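Long-range contacts in hypothetical protein (Bacteroides caccae, PDB 4M8R), which is of unknown function but combines an N-terminal immunoglobulin-like domain with a WD40-like domain that probably adopts a beta-propeller type of fold: residues 217-222 with 239-244; 247-252 with 291-296; 169-174 with 191-196; 264-269 with 322-327. All blocks are in the same frame, centred on the assembly; numbering follows the deposited sequence.

Interaction 1 of 4, residues 217-222 with 239-244; sequences YSLYNV and FPMPEP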
# COMPACT_ATOMS: atom_id res chain seq x y z
N TYR A 217 -6.69 -18.64 31.47
CA TYR A 217 -6.75 -18.58 30.02
C TYR A 217 -6.15 -17.29 29.47
O TYR A 217 -6.32 -16.22 30.04
CB TYR A 217 -8.20 -18.73 29.55
CG TYR A 217 -8.74 -20.12 29.80
CD1 TYR A 217 -8.53 -21.13 28.88
CD2 TYR A 217 -9.42 -20.43 30.98
CE1 TYR A 217 -9.01 -22.41 29.10
CE2 TYR A 217 -9.90 -21.70 31.21
CZ TYR A 217 -9.69 -22.69 30.27
OH TYR A 217 -10.15 -23.97 30.48
N SER A 218 -5.44 -17.41 28.35
CA SER A 218 -4.84 -16.28 27.65
C SER A 218 -5.24 -16.29 26.19
O SER A 218 -5.70 -17.30 25.66
CB SER A 218 -3.32 -16.33 27.75
OG SER A 218 -2.88 -16.10 29.07
N LEU A 219 -5.05 -15.15 25.53
CA LEU A 219 -5.37 -15.01 24.12
C LEU A 219 -4.11 -15.25 23.29
O LEU A 219 -3.07 -14.65 23.56
CB LEU A 219 -5.93 -13.61 23.85
CG LEU A 219 -6.44 -13.33 22.44
CD1 LEU A 219 -7.61 -14.24 22.10
CD2 LEU A 219 -6.83 -11.87 22.32
N TYR A 220 -4.22 -16.11 22.28
CA TYR A 220 -3.09 -16.50 21.45
C TYR A 220 -3.36 -16.21 19.98
O TYR A 220 -4.50 -16.24 19.54
CB TYR A 220 -2.84 -18.01 21.55
CG TYR A 220 -2.18 -18.50 22.82
CD1 TYR A 220 -2.88 -18.56 24.02
CD2 TYR A 220 -0.86 -18.95 22.80
CE1 TYR A 220 -2.28 -19.02 25.17
CE2 TYR A 220 -0.26 -19.43 23.95
CZ TYR A 220 -0.96 -19.46 25.13
OH TYR A 220 -0.35 -19.93 26.26
N ASN A 221 -2.29 -15.97 19.23
CA ASN A 221 -2.36 -15.97 17.78
C ASN A 221 -1.90 -17.33 17.30
O ASN A 221 -0.76 -17.71 17.50
CB ASN A 221 -1.45 -14.90 17.20
CG ASN A 221 -1.57 -14.79 15.70
OD1 ASN A 221 -1.65 -15.80 14.99
ND2 ASN A 221 -1.61 -13.56 15.19
N VAL A 222 -2.80 -18.07 16.64
CA VAL A 222 -2.50 -19.44 16.22
C VAL A 222 -2.43 -19.59 14.72
O VAL A 222 -2.30 -20.70 14.23
CB VAL A 222 -3.51 -20.45 16.80
CG1 VAL A 222 -3.45 -20.42 18.31
CG2 VAL A 222 -4.93 -20.18 16.32
N PHE A 239 2.30 -17.83 20.66
CA PHE A 239 2.24 -16.38 20.75
C PHE A 239 1.09 -15.86 21.63
O PHE A 239 0.11 -15.32 21.14
CB PHE A 239 2.09 -15.79 19.34
CG PHE A 239 3.34 -15.88 18.50
CD1 PHE A 239 4.54 -15.38 18.95
CD2 PHE A 239 3.29 -16.42 17.22
CE1 PHE A 239 5.68 -15.44 18.17
CE2 PHE A 239 4.42 -16.48 16.43
CZ PHE A 239 5.61 -15.99 16.90
N PRO A 240 1.22 -16.02 22.96
CA PRO A 240 0.23 -15.41 23.84
C PRO A 240 0.41 -13.90 23.95
O PRO A 240 1.50 -13.39 23.69
CB PRO A 240 0.52 -16.07 25.19
CG PRO A 240 1.96 -16.44 25.13
CD PRO A 240 2.23 -16.79 23.69
N MSE A 241 -0.65 -13.21 24.35
CA MSE A 241 -0.58 -11.78 24.60
C MSE A 241 0.10 -11.56 25.92
O MSE A 241 -0.01 -12.39 26.82
CB MSE A 241 -1.99 -11.20 24.70
CG MSE A 241 -2.74 -11.27 23.38
SE MSE A 241 -2.36 -9.63 22.36
CE MSE A 241 -3.81 -8.61 23.21
N PRO A 242 0.79 -10.42 26.08
CA PRO A 242 1.39 -10.06 27.37
C PRO A 242 0.33 -9.50 28.32
O PRO A 242 0.41 -8.34 28.72
CB PRO A 242 2.40 -8.99 26.99
CG PRO A 242 1.75 -8.29 25.85
CD PRO A 242 1.04 -9.37 25.07
N GLU A 243 -0.66 -10.32 28.65
CA GLU A 243 -1.73 -9.93 29.54
C GLU A 243 -1.89 -11.00 30.61
O GLU A 243 -1.45 -12.13 30.41
CB GLU A 243 -3.04 -9.76 28.76
CG GLU A 243 -2.96 -8.75 27.62
CD GLU A 243 -2.79 -7.31 28.08
OE1 GLU A 243 -3.05 -7.02 29.27
OE2 GLU A 243 -2.38 -6.47 27.25
N PRO A 244 -2.54 -10.66 31.73
CA PRO A 244 -2.72 -11.69 32.75
C PRO A 244 -3.61 -12.83 32.28
O PRO A 244 -4.30 -12.71 31.26
CB PRO A 244 -3.39 -10.93 33.91
CG PRO A 244 -3.27 -9.48 33.59
CD PRO A 244 -3.20 -9.40 32.10
O HOH W 1 0.32 -19.29 19.40
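Y220 and P240 face each other as an antiparallel non-hydrogen-bonded pair, their CA atoms 4.2 Å apart, and the touching parts of the two segments run 149° apart from end to end. The pairing adds the short, weakly bonded strand 239-240 to strand 217-221 at one margin of a sheet in the WD40-like domain. Two backbone bonds flank the pair: M241 N donates to L219 O at 2.9 Å and N221 N to F239 O at 3.1 Å.

The Y220 ring lies across the proline. P240 CB stands over one face, 3.8 Å from the Y220 ring centroid and 17° off the normal, which is a CH-pi contact displaced toward the rim; P240 CD adds a 3.6 Å approach to Y220 CE2. A Y220 chi1 of -76°, with CG anti to the carbonyl carbon, turns the ring this way. An alanine in place of Y220 would remove the ring and is likely to open a gap over P240 CB and CD. L219 CB packs on CG of selenomethionine M241. R49 of the second subunit bonds P240 O, and Y61 of that subunit meets the F239 ring. One water closes the end of the pairing, donating to N221 O at 2.7 Å and accepting from F239 N at 2.8 Å.

Interaction 2 of 4, residues 247-252 with 291-296; sequences ELPEGF and NGFYVL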
# COMPACT_ATOMS: atom_id res chain seq x y z
N GLU A 247 -9.39 -16.85 34.96
CA GLU A 247 -10.25 -18.01 35.18
C GLU A 247 -11.63 -17.75 34.60
O GLU A 247 -12.03 -16.60 34.43
CB GLU A 247 -10.39 -18.34 36.67
CG GLU A 247 -9.56 -19.52 37.16
CD GLU A 247 -8.18 -19.12 37.61
OE1 GLU A 247 -7.33 -18.84 36.73
OE2 GLU A 247 -7.93 -19.11 38.84
N LEU A 248 -12.34 -18.84 34.30
CA LEU A 248 -13.74 -18.76 33.92
C LEU A 248 -14.57 -18.36 35.14
O LEU A 248 -14.17 -18.63 36.27
CB LEU A 248 -14.22 -20.11 33.40
CG LEU A 248 -13.60 -20.59 32.09
CD1 LEU A 248 -13.89 -22.07 31.88
CD2 LEU A 248 -14.12 -19.75 30.93
N PRO A 249 -15.73 -17.72 34.91
CA PRO A 249 -16.59 -17.40 36.05
C PRO A 249 -17.12 -18.67 36.73
O PRO A 249 -17.16 -19.73 36.10
CB PRO A 249 -17.75 -16.60 35.42
CG PRO A 249 -17.31 -16.27 34.03
CD PRO A 249 -16.34 -17.33 33.63
N GLU A 250 -17.51 -18.55 38.00
CA GLU A 250 -18.01 -19.70 38.77
C GLU A 250 -19.12 -20.44 38.02
O GLU A 250 -20.01 -19.82 37.44
CB GLU A 250 -18.55 -19.26 40.13
CG GLU A 250 -17.48 -19.12 41.21
CD GLU A 250 -18.08 -18.99 42.59
OE1 GLU A 250 -19.25 -18.56 42.70
OE2 GLU A 250 -17.39 -19.33 43.58
N GLY A 251 -19.03 -21.77 38.02
CA GLY A 251 -20.03 -22.62 37.38
C GLY A 251 -19.58 -23.14 36.03
O GLY A 251 -19.85 -24.29 35.68
N PHE A 252 -18.88 -22.30 35.27
CA PHE A 252 -18.53 -22.62 33.89
C PHE A 252 -17.31 -23.53 33.76
O PHE A 252 -16.37 -23.43 34.55
CB PHE A 252 -18.32 -21.34 33.08
CG PHE A 252 -19.59 -20.58 32.84
CD1 PHE A 252 -20.37 -20.83 31.72
CD2 PHE A 252 -20.03 -19.62 33.75
CE1 PHE A 252 -21.55 -20.14 31.50
CE2 PHE A 252 -21.20 -18.93 33.54
CZ PHE A 252 -21.96 -19.19 32.41
N ASN A 291 -9.21 -7.67 31.13
CA ASN A 291 -10.06 -7.79 32.34
C ASN A 291 -10.67 -9.17 32.64
O ASN A 291 -11.07 -9.43 33.77
CB ASN A 291 -11.22 -6.79 32.27
CG ASN A 291 -10.74 -5.35 32.24
OD1 ASN A 291 -9.65 -5.03 32.71
ND2 ASN A 291 -11.56 -4.47 31.67
N GLY A 292 -10.76 -10.03 31.63
CA GLY A 292 -11.25 -11.39 31.82
C GLY A 292 -12.64 -11.64 31.26
O GLY A 292 -13.08 -10.95 30.34
N PHE A 293 -13.32 -12.63 31.83
CA PHE A 293 -14.62 -13.08 31.35
C PHE A 293 -15.75 -12.42 32.14
O PHE A 293 -15.61 -12.18 33.34
CB PHE A 293 -14.75 -14.60 31.50
CG PHE A 293 -13.77 -15.38 30.68
CD1 PHE A 293 -12.52 -15.70 31.20
CD2 PHE A 293 -14.10 -15.82 29.41
CE1 PHE A 293 -11.61 -16.43 30.45
CE2 PHE A 293 -13.20 -16.56 28.66
CZ PHE A 293 -11.95 -16.86 29.18
N TYR A 294 -16.86 -12.15 31.46
CA TYR A 294 -18.10 -11.79 32.14
C TYR A 294 -19.31 -12.16 31.30
O TYR A 294 -19.30 -12.03 30.07
CB TYR A 294 -18.13 -10.31 32.56
CG TYR A 294 -17.62 -9.30 31.54
CD1 TYR A 294 -16.25 -9.04 31.41
CD2 TYR A 294 -18.50 -8.57 30.74
CE1 TYR A 294 -15.77 -8.11 30.49
CE2 TYR A 294 -18.03 -7.64 29.82
CZ TYR A 294 -16.67 -7.41 29.70
OH TYR A 294 -16.20 -6.49 28.79
N VAL A 295 -20.35 -12.64 31.97
CA VAL A 295 -21.58 -13.07 31.32
C VAL A 295 -22.40 -11.84 30.98
O VAL A 295 -22.57 -10.95 31.82
CB VAL A 295 -22.42 -13.99 32.23
CG1 VAL A 295 -23.68 -14.46 31.52
CG2 VAL A 295 -21.59 -15.18 32.70
N LEU A 296 -22.92 -11.78 29.76
CA LEU A 296 -23.85 -10.73 29.38
C LEU A 296 -25.22 -11.12 29.93
O LEU A 296 -25.92 -11.94 29.34
CB LEU A 296 -23.88 -10.54 27.87
CG LEU A 296 -24.76 -9.40 27.34
CD1 LEU A 296 -24.29 -8.05 27.88
CD2 LEU A 296 -24.77 -9.40 25.82
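L248 and F293 both hold CG anti to the carbonyl carbon and beside the backbone N (chi1 -67° and -63°), and with these torsions the leucine tip meets the phenylalanine ring. The CB of L248 starts off away from strand 292-295, yet its CD2 branch comes back over the face of F293. This methyl sits above the centre of the ring, 4.0 Å from the centroid and 9° off the normal, so the contact is a CH-pi one. P249 crosses F293 at about a right angle, its CD 3.8 Å from F293 CB. The carbonyl of E247 comes obliquely to the same ring, with E247 O 3.4 Å from F293 CD1.

No hydrogen bond spans the two segments, and the CA atoms of L248 and F293 stay 6.3 Å apart, so this is loop-on-strand packing and not strand pairing. Strand 292-295 is the outermost strand, within this chain, of the antiparallel run 262-264, 270-276, 282-288, 292-295, consistent with a propeller blade, and it opens at a classic beta bulge at N291 and G292. F293 also meets the Y287 ring and L273. An alanine in place of F293 would take away the ring under L248 CD2 and would probably leave the 247-249 part of the loop without its main apolar support on this strand.

Further along, a type II turn from P249 to F252, closed by F252 N to P249 O at 3.2 Å, presents the second aromatic side chain. F252 CE2 touches V295 CG2 at 3.9 Å, and the ring continues onto V283, M285 and A275.

Interaction 3 of 4, residues 169-174 with 191-196; sequences EENGVQ and FYDYNT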
# COMPACT_ATOMS: atom_id res chain seq x y z
N GLU A 169 -9.79 -32.86 19.16
CA GLU A 169 -9.18 -33.50 20.33
C GLU A 169 -7.80 -34.01 19.97
O GLU A 169 -7.62 -34.68 18.95
CB GLU A 169 -10.05 -34.66 20.81
CG GLU A 169 -9.62 -35.25 22.15
CD GLU A 169 -10.22 -34.53 23.34
OE1 GLU A 169 -10.47 -33.31 23.26
OE2 GLU A 169 -10.46 -35.20 24.37
N GLU A 170 -6.82 -33.70 20.81
CA GLU A 170 -5.45 -34.19 20.63
C GLU A 170 -4.77 -34.20 21.99
O GLU A 170 -4.73 -33.17 22.67
CB GLU A 170 -4.68 -33.31 19.65
CG GLU A 170 -3.31 -33.85 19.23
CD GLU A 170 -3.38 -34.89 18.12
OE1 GLU A 170 -4.36 -35.66 18.06
OE2 GLU A 170 -2.44 -34.93 17.30
N ASN A 171 -4.24 -35.36 22.38
CA ASN A 171 -3.61 -35.54 23.68
C ASN A 171 -4.53 -35.11 24.83
O ASN A 171 -4.09 -34.47 25.78
CB ASN A 171 -2.27 -34.79 23.75
CG ASN A 171 -1.28 -35.26 22.69
OD1 ASN A 171 -1.26 -36.43 22.33
ND2 ASN A 171 -0.46 -34.34 22.20
N GLY A 172 -5.81 -35.45 24.71
CA GLY A 172 -6.77 -35.23 25.78
C GLY A 172 -7.35 -33.83 25.91
O GLY A 172 -8.11 -33.57 26.85
N VAL A 173 -6.98 -32.92 25.01
CA VAL A 173 -7.51 -31.55 25.03
C VAL A 173 -7.87 -31.04 23.64
O VAL A 173 -7.45 -31.61 22.63
CB VAL A 173 -6.54 -30.55 25.69
CG1 VAL A 173 -6.33 -30.89 27.16
CG2 VAL A 173 -5.20 -30.51 24.95
N GLN A 174 -8.63 -29.95 23.62
CA GLN A 174 -9.01 -29.28 22.38
C GLN A 174 -7.84 -28.42 21.89
O GLN A 174 -7.30 -27.61 22.65
CB GLN A 174 -10.26 -28.41 22.60
CG GLN A 174 -11.55 -29.21 22.76
CD GLN A 174 -11.98 -29.89 21.47
OE1 GLN A 174 -12.27 -29.23 20.47
NE2 GLN A 174 -12.04 -31.22 21.49
N PHE A 191 2.00 -24.86 19.61
CA PHE A 191 3.21 -25.55 20.00
C PHE A 191 2.95 -26.43 21.23
O PHE A 191 3.30 -27.61 21.22
CB PHE A 191 4.35 -24.57 20.28
CG PHE A 191 5.67 -25.24 20.46
CD1 PHE A 191 6.38 -25.70 19.36
CD2 PHE A 191 6.20 -25.45 21.73
CE1 PHE A 191 7.60 -26.34 19.52
CE2 PHE A 191 7.41 -26.09 21.90
CZ PHE A 191 8.11 -26.53 20.80
N TYR A 192 2.35 -25.86 22.26
CA TYR A 192 2.06 -26.61 23.48
C TYR A 192 0.67 -27.25 23.42
O TYR A 192 -0.19 -26.82 22.66
CB TYR A 192 2.18 -25.72 24.72
CG TYR A 192 3.60 -25.28 25.04
CD1 TYR A 192 4.60 -26.21 25.33
CD2 TYR A 192 3.93 -23.93 25.08
CE1 TYR A 192 5.89 -25.80 25.63
CE2 TYR A 192 5.21 -23.51 25.38
CZ TYR A 192 6.19 -24.45 25.65
OH TYR A 192 7.46 -24.02 25.94
N ASP A 193 0.48 -28.26 24.25
CA ASP A 193 -0.78 -28.99 24.34
C ASP A 193 -1.69 -28.35 25.39
O ASP A 193 -1.97 -28.96 26.42
CB ASP A 193 -0.52 -30.46 24.67
CG ASP A 193 0.28 -31.17 23.59
OD1 ASP A 193 -0.24 -31.31 22.46
OD2 ASP A 193 1.42 -31.59 23.86
N TYR A 194 -2.12 -27.13 25.13
CA TYR A 194 -3.00 -26.41 26.05
C TYR A 194 -4.43 -26.48 25.53
O TYR A 194 -4.66 -26.34 24.33
CB TYR A 194 -2.57 -24.94 26.20
CG TYR A 194 -1.18 -24.72 26.82
CD1 TYR A 194 -0.63 -25.64 27.72
CD2 TYR A 194 -0.44 -23.57 26.53
CE1 TYR A 194 0.61 -25.42 28.29
CE2 TYR A 194 0.80 -23.35 27.10
CZ TYR A 194 1.33 -24.28 27.98
OH TYR A 194 2.57 -24.09 28.56
N ASN A 195 -5.38 -26.71 26.43
CA ASN A 195 -6.78 -26.80 26.05
C ASN A 195 -7.28 -25.48 25.50
O ASN A 195 -6.97 -24.41 26.03
CB ASN A 195 -7.64 -27.23 27.24
CG ASN A 195 -9.07 -27.53 26.85
OD1 ASN A 195 -9.33 -28.32 25.95
ND2 ASN A 195 -10.02 -26.89 27.53
N THR A 196 -8.06 -25.56 24.43
CA THR A 196 -8.54 -24.38 23.73
C THR A 196 -10.05 -24.21 23.91
O THR A 196 -10.84 -25.05 23.45
CB THR A 196 -8.22 -24.51 22.23
OG1 THR A 196 -6.83 -24.86 22.08
CG2 THR A 196 -8.50 -23.20 21.50
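N195 OD1, carried on a CG anti to the backbone N (chi1 -172°), accepts a hydrogen bond from Q174 N at 2.9 Å, in the plane of the N195 amide. The same stem lies against V173, whose CG1 is 3.9 Å from N195 CB. Q174 O is gripped in turn by T196. T196 OG1, beside its own backbone N, donates to Q174 O at 2.8 Å from above the carbonyl plane, and T196 N adds a weak, bent bond; OG1 is also held by Q211 NE2.

At the exposed end, N171 ND2 donates to D193 OD1 at 3.0 Å. The bond lies in the N171 amide plane but arrives 61° out of the carboxylate plane, since the two flat groups stand 83° apart. D193 OD1 has a second partner in Q175 NE2. The Q174 side chain bends at chi2 and leads away, its NE2 reaching E169 OE1 at 3.2 Å while OE1 accepts from R153.

E170 to V173 form a type I' turn, with E170 N bonded to V173 O at 2.8 Å, and this tight beta hairpin joins the two inner strands, 163-170 and 173-180, of a four-stranded antiparallel sheet. Residues 191-196 pass beside the hairpin on the way from edge strand 186-188 to strand 196-201 of the next sheet. T196, the first residue of that strand, packs back on L167 and P176 of the hairpin strands, and N195 bonds through its backbone to Q212.

Interaction 4 of 4, residues 264-269 with 322-327; sequences FMQGNE and LYQKKV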
# COMPACT_ATOMS: atom_id res chain seq x y z
N PHE A 264 -14.26 -10.98 17.33
CA PHE A 264 -13.71 -9.71 17.80
C PHE A 264 -14.66 -8.58 17.46
O PHE A 264 -15.06 -8.43 16.30
CB PHE A 264 -12.36 -9.39 17.13
CG PHE A 264 -11.18 -10.08 17.76
CD1 PHE A 264 -10.70 -9.68 18.99
CD2 PHE A 264 -10.51 -11.10 17.09
CE1 PHE A 264 -9.60 -10.30 19.56
CE2 PHE A 264 -9.41 -11.73 17.65
CZ PHE A 264 -8.96 -11.32 18.89
N MSE A 265 -14.98 -7.76 18.44
CA MSE A 265 -15.65 -6.49 18.18
C MSE A 265 -14.68 -5.57 17.49
O MSE A 265 -13.47 -5.84 17.48
CB MSE A 265 -16.08 -5.91 19.51
CG MSE A 265 -17.13 -4.83 19.32
SE MSE A 265 -17.89 -4.40 21.08
CE MSE A 265 -18.44 -6.18 21.70
N GLN A 266 -15.18 -4.50 16.87
CA GLN A 266 -14.30 -3.52 16.22
C GLN A 266 -13.34 -2.95 17.26
O GLN A 266 -13.73 -2.67 18.39
CB GLN A 266 -15.09 -2.40 15.54
CG GLN A 266 -14.24 -1.50 14.64
CD GLN A 266 -15.03 -0.38 13.96
OE1 GLN A 266 -15.70 -0.60 12.96
NE2 GLN A 266 -14.94 0.82 14.51
N GLY A 267 -12.07 -2.83 16.88
CA GLY A 267 -11.00 -2.45 17.80
C GLY A 267 -10.26 -3.64 18.39
O GLY A 267 -9.16 -3.49 18.92
N ASN A 268 -10.87 -4.83 18.30
CA ASN A 268 -10.26 -6.09 18.71
C ASN A 268 -9.88 -6.17 20.19
O ASN A 268 -8.91 -6.82 20.55
CB ASN A 268 -9.04 -6.41 17.82
CG ASN A 268 -9.41 -6.59 16.36
OD1 ASN A 268 -10.58 -6.66 16.00
ND2 ASN A 268 -8.40 -6.67 15.50
N GLU A 269 -10.67 -5.52 21.04
CA GLU A 269 -10.44 -5.55 22.48
C GLU A 269 -11.44 -6.46 23.20
O GLU A 269 -11.08 -7.12 24.18
CB GLU A 269 -10.51 -4.14 23.06
CG GLU A 269 -9.37 -3.25 22.58
CD GLU A 269 -9.48 -1.81 23.04
OE1 GLU A 269 -10.14 -1.55 24.07
OE2 GLU A 269 -8.89 -0.93 22.38
N LEU A 322 -7.09 -0.76 10.85
CA LEU A 322 -8.34 -0.91 11.62
C LEU A 322 -9.49 -1.48 10.78
O LEU A 322 -10.05 -0.81 9.92
CB LEU A 322 -8.75 0.43 12.25
CG LEU A 322 -9.67 0.40 13.48
CD1 LEU A 322 -11.06 -0.12 13.16
CD2 LEU A 322 -9.06 -0.40 14.63
N TYR A 323 -9.85 -2.73 11.07
CA TYR A 323 -10.90 -3.45 10.35
C TYR A 323 -12.27 -3.04 10.87
O TYR A 323 -12.58 -3.28 12.04
CB TYR A 323 -10.68 -4.95 10.51
CG TYR A 323 -11.57 -5.83 9.66
CD1 TYR A 323 -11.81 -5.53 8.32
CD2 TYR A 323 -12.14 -6.99 10.18
CE1 TYR A 323 -12.62 -6.34 7.54
CE2 TYR A 323 -12.95 -7.81 9.40
CZ TYR A 323 -13.19 -7.47 8.08
OH TYR A 323 -13.98 -8.27 7.29
N GLN A 324 -13.09 -2.44 10.00
CA GLN A 324 -14.38 -1.88 10.40
C GLN A 324 -15.51 -2.90 10.29
O GLN A 324 -15.64 -3.59 9.29
CB GLN A 324 -14.69 -0.64 9.56
CG GLN A 324 -13.86 0.57 10.00
CD GLN A 324 -13.60 1.56 8.89
OE1 GLN A 324 -13.86 2.76 9.04
NE2 GLN A 324 -13.07 1.08 7.77
N LYS A 325 -16.34 -2.98 11.33
CA LYS A 325 -17.35 -4.02 11.41
C LYS A 325 -18.45 -3.76 12.44
O LYS A 325 -18.29 -2.97 13.36
CB LYS A 325 -16.69 -5.38 11.69
CG LYS A 325 -15.65 -5.33 12.79
CD LYS A 325 -14.81 -6.59 12.89
CE LYS A 325 -13.51 -6.28 13.61
NZ LYS A 325 -13.23 -7.22 14.71
N LYS A 326 -19.58 -4.43 12.23
CA LYS A 326 -20.67 -4.49 13.19
C LYS A 326 -20.77 -5.93 13.65
O LYS A 326 -20.81 -6.84 12.83
CB LYS A 326 -21.98 -4.05 12.53
CG LYS A 326 -22.00 -2.59 12.11
CD LYS A 326 -23.03 -2.32 11.03
CE LYS A 326 -22.92 -0.91 10.48
NZ LYS A 326 -23.38 0.12 11.45
N VAL A 327 -20.79 -6.14 14.97
CA VAL A 327 -20.84 -7.49 15.52
C VAL A 327 -22.05 -7.67 16.42
O VAL A 327 -22.60 -6.71 16.94
CB VAL A 327 -19.56 -7.85 16.31
CG1 VAL A 327 -18.33 -7.49 15.49
CG2 VAL A 327 -19.54 -7.15 17.66
O HOH W 2 -11.40 -3.91 14.43
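K325 NZ is gripped by several oxygens of residues 264-268: F264 O at 2.7 Å, N268 OD1 at 3.0 Å and, weakly, M265 O; G202 O is a further partner. The amine meets F264 O from well above the carbonyl plane (65°) but lies nearly in line with the side-chain CG-OD1 bond of N268. These neutral acceptors probably favour a charged, hydrogen-bonded ammonium group in a buried setting.

Q266 takes the backbone of the same lysine. Its chain, extended beyond a CG that is anti to the backbone N, carries OE1 to K325 N at 3.0 Å, on a lone pair in the amide plane; E54 of the fourth subunit donates to the same oxygen. The Q266 and L322 side chains cross at about a right angle, with Q266 CG 3.8 Å from L322 CD1. A water accepts from G267 N and donates to Y323 O at 2.7 Å, bridging the backbones. M265 CG touches V327 CG2 at 3.7 Å.

M265 to N268 form a type II turn between strands 262-264 and 270-276. Its docking on strand 325-333 joins these strands to the next antiparallel sheet, consistent with neighbouring blades of a propeller.

Interaction 1 is buried, interaction 4 partly buried, and interactions 2 and 3 lie at the surface. Interactions 1 and 2 involve the outer strands 239-240 and 292-295 at opposite ends of one continuous sheet, probably two adjoining blades, and they touch where Y217 packs on L248 and F293. Interactions 3 and 4, centres about 28 Å apart, instead join different sheets. Y220 of interaction 1 packs on Y194 of interaction 3, and L219 on F264 of interaction 4. Chemistry varies with place: backbone pairing plus a proline-tyrosine contact in 1, mainly apolar packing in 2, side-chain amides, a carboxylate and a hydroxyl in 3, and a lysine amine among oxygens in 4.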